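Local coordinates for spore coat polysaccharide biosynthesis protein spsE (Bacillus subtilis, PDB 1VLI) that probably catalyses a sialic acid synthase-type reaction, as in the NeuB family, in the pathway that makes the spore coat polysaccharide, at residues A195-A199 / D225-H229. Residues are numbered along the deposited sequence; the frame is centred on the assembly and turned at random.
Sequences AKYPA and DHSEH
Ala199 N donates to His226 O at 2.9 Å, and a water extends this backbone link by bridging Ala199 O and Glu228 N. The same His226 O takes a CA-H...O contact at 3.2 Å from Pro198 CA, just after the cis peptide that precedes Pro198. With CG anti to the carbonyl carbon (chi1 -72°), the His226 ring lies against Tyr197; its CB sits at the edge of the Tyr197 ring, while CD2 lies 3.9 Å from Tyr197 CD1, the two planes turned 82° apart. His226 ND1 hydrogen-bonds to Val194 O while NE2 binds the zinc ion, and the two together hold the ring's rotation. Replacing His226 by an alanine is likely to cost the metal a ligand and open a gap beside Tyr197. Farther along, Pro198 CB rests on Glu228 CG at 3.8 Å, the two side chains lying alongside. Asp225 OD1 accepts from Ser227 N, closing an Asx turn, and also from Ser227 OG at 2.7 Å; Asp225 is also salt-bridged to Lys247. Both loops follow neighbouring parallel strands, 188-193 and 220-225, of the TIM barrel; there, at the C-terminal end characteristic of the active sites of this fold, His226 and His248 bind zinc.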
ATOM      1  N   ALA A 195      10.552  -3.004   2.220  1.00 78.11           N
ATOM      2  CA  ALA A 195      10.576  -1.640   1.619  1.00 83.75           C
ATOM      3  C   ALA A 195      11.791  -1.302   0.744  1.00 85.76           C
ATOM      4  O   ALA A 195      11.746  -0.351  -0.045  1.00 88.75           O
ATOM      5  CB  ALA A 195      10.342  -0.540   2.678  1.00 84.78           C
ATOM      6  N   LYS A 196      12.861  -2.078   0.877  1.00 86.69           N
ATOM      7  CA  LYS A 196      13.975  -2.009  -0.061  1.00 86.71           C
ATOM      8  C   LYS A 196      13.559  -2.416  -1.490  1.00 85.25           C
ATOM      9  O   LYS A 196      12.762  -3.329  -1.684  1.00 84.36           O
ATOM     10  CB  LYS A 196      15.126  -2.886   0.436  1.00 87.32           C
ATOM     11  CG  LYS A 196      16.448  -2.692  -0.310  1.00 93.74           C
ATOM     12  CD  LYS A 196      17.007  -1.261  -0.200  1.00100.31           C
ATOM     13  CE  LYS A 196      18.375  -1.157  -0.874  1.00 99.60           C
ATOM     14  NZ  LYS A 196      18.938   0.210  -0.732  1.00102.84           N
ATOM     15  N   TYR A 197      14.089  -1.713  -2.485  1.00 84.44           N
ATOM     16  CA  TYR A 197      13.848  -2.068  -3.875  1.00 84.63           C
ATOM     17  C   TYR A 197      15.125  -1.836  -4.696  1.00 83.17           C
ATOM     18  O   TYR A 197      15.623  -0.707  -4.755  1.00 85.48           O
ATOM     19  CB  TYR A 197      12.641  -1.299  -4.452  1.00 84.38           C
ATOM     20  CG  TYR A 197      12.334  -1.612  -5.922  1.00 91.33           C
ATOM     21  CD1 TYR A 197      11.632  -2.773  -6.292  1.00 92.30           C
ATOM     22  CD2 TYR A 197      12.735  -0.737  -6.945  1.00 96.98           C
ATOM     23  CE1 TYR A 197      11.352  -3.059  -7.643  1.00 89.97           C
ATOM     24  CE2 TYR A 197      12.453  -1.011  -8.295  1.00 94.48           C
ATOM     25  CZ  TYR A 197      11.765  -2.170  -8.631  1.00 93.32           C
ATOM     26  OH  TYR A 197      11.498  -2.428  -9.955  1.00 93.19           O
ATOM     27  N   PRO A 198      15.674  -2.895  -5.299  1.00 79.41           N
ATOM     28  CA  PRO A 198      15.164  -4.253  -5.140  1.00 77.45           C
ATOM     29  C   PRO A 198      15.589  -4.882  -3.800  1.00 75.51           C
ATOM     30  O   PRO A 198      16.540  -4.408  -3.151  1.00 74.35           O
ATOM     31  CB  PRO A 198      15.802  -5.001  -6.314  1.00 76.68           C
ATOM     32  CG  PRO A 198      17.099  -4.305  -6.514  1.00 77.25           C
ATOM     33  CD  PRO A 198      16.849  -2.855  -6.186  1.00 78.53           C
ATOM     34  N   ALA A 199      14.877  -5.936  -3.408  1.00 72.04           N
ATOM     35  CA  ALA A 199      15.100  -6.595  -2.142  1.00 70.44           C
ATOM     36  C   ALA A 199      15.823  -7.914  -2.395  1.00 70.65           C
ATOM     37  O   ALA A 199      15.281  -8.799  -3.059  1.00 71.67           O
ATOM     38  CB  ALA A 199      13.781  -6.835  -1.445  1.00 68.69           C
ATOM     39  N   ASP A 225       6.159  -8.387  -3.789  1.00 53.11           N
ATOM     40  CA  ASP A 225       7.493  -8.874  -4.054  1.00 54.63           C
ATOM     41  C   ASP A 225       8.365  -7.805  -4.668  1.00 55.91           C
ATOM     42  O   ASP A 225       8.081  -7.335  -5.770  1.00 59.33           O
ATOM     43  CB  ASP A 225       7.409 -10.094  -4.968  1.00 51.90           C
ATOM     44  CG  ASP A 225       8.745 -10.790  -5.143  1.00 59.64           C
ATOM     45  OD1 ASP A 225       9.704 -10.492  -4.397  1.00 66.88           O
ATOM     46  OD2 ASP A 225       8.928 -11.670  -6.005  1.00 66.32           O
ATOM     47  N   HIS A 226       9.424  -7.427  -3.959  1.00 56.24           N
ATOM     48  CA  HIS A 226      10.376  -6.437  -4.451  1.00 58.84           C
ATOM     49  C   HIS A 226      11.708  -7.018  -4.922  1.00 60.83           C
ATOM     50  O   HIS A 226      12.629  -6.275  -5.258  1.00 62.68           O
ATOM     51  CB  HIS A 226      10.621  -5.342  -3.409  1.00 61.07           C
ATOM     52  CG  HIS A 226       9.466  -4.411  -3.235  1.00 67.33           C
ATOM     53  ND1 HIS A 226       9.064  -3.946  -2.004  1.00 75.61           N
ATOM     54  CD2 HIS A 226       8.613  -3.873  -4.138  1.00 76.57           C
ATOM     55  CE1 HIS A 226       8.020  -3.152  -2.156  1.00 78.95           C
ATOM     56  NE2 HIS A 226       7.724  -3.094  -3.442  1.00 75.62           N
ATOM     57  N   SER A 227      11.804  -8.341  -4.952  1.00 62.62           N
ATOM     58  CA  SER A 227      12.992  -9.035  -5.438  1.00 60.73           C
ATOM     59  C   SER A 227      12.998  -9.131  -6.956  1.00 60.10           C
ATOM     60  O   SER A 227      11.938  -9.171  -7.585  1.00 60.26           O
ATOM     61  CB  SER A 227      13.028 -10.443  -4.875  1.00 60.65           C
ATOM     62  OG  SER A 227      12.061 -11.255  -5.521  1.00 56.72           O
ATOM     63  N   GLU A 228      14.205  -9.215  -7.514  1.00 59.43           N
ATOM     64  CA  GLU A 228      14.463  -9.197  -8.955  1.00 61.98           C
ATOM     65  C   GLU A 228      13.954 -10.417  -9.724  1.00 62.74           C
ATOM     66  O   GLU A 228      13.308 -10.284 -10.767  1.00 64.84           O
ATOM     67  CB  GLU A 228      15.967  -9.063  -9.217  1.00 61.81           C
ATOM     68  CG  GLU A 228      16.579  -7.720  -8.847  1.00 70.55           C
ATOM     69  CD  GLU A 228      17.929  -7.511  -9.515  1.00 80.78           C
ATOM     70  OE1 GLU A 228      17.954  -7.407 -10.760  1.00 89.28           O
ATOM     71  OE2 GLU A 228      18.961  -7.450  -8.808  1.00 82.09           O
ATOM     72  N   HIS A 229      14.286 -11.600  -9.221  1.00 62.08           N
ATOM     73  CA  HIS A 229      13.964 -12.848  -9.886  1.00 59.76           C
ATOM     74  C   HIS A 229      12.472 -12.997 -10.192  1.00 56.64           C
ATOM     75  O   HIS A 229      11.639 -12.690  -9.344  1.00 56.27           O
ATOM     76  CB  HIS A 229      14.429 -14.011  -9.017  1.00 59.17           C
ATOM     77  CG  HIS A 229      14.520 -15.298  -9.767  1.00 62.06           C
ATOM     78  ND1 HIS A 229      13.408 -16.031 -10.126  1.00 62.08           N
ATOM     79  CD2 HIS A 229      15.587 -15.962 -10.271  1.00 63.85           C
ATOM     80  CE1 HIS A 229      13.788 -17.100 -10.800  1.00 61.95           C
ATOM     81  NE2 HIS A 229      15.105 -17.084 -10.899  1.00 58.98           N
TER
HETATM   82  O   HOH W   1      16.370  -9.613  -5.681  1.00 69.69           O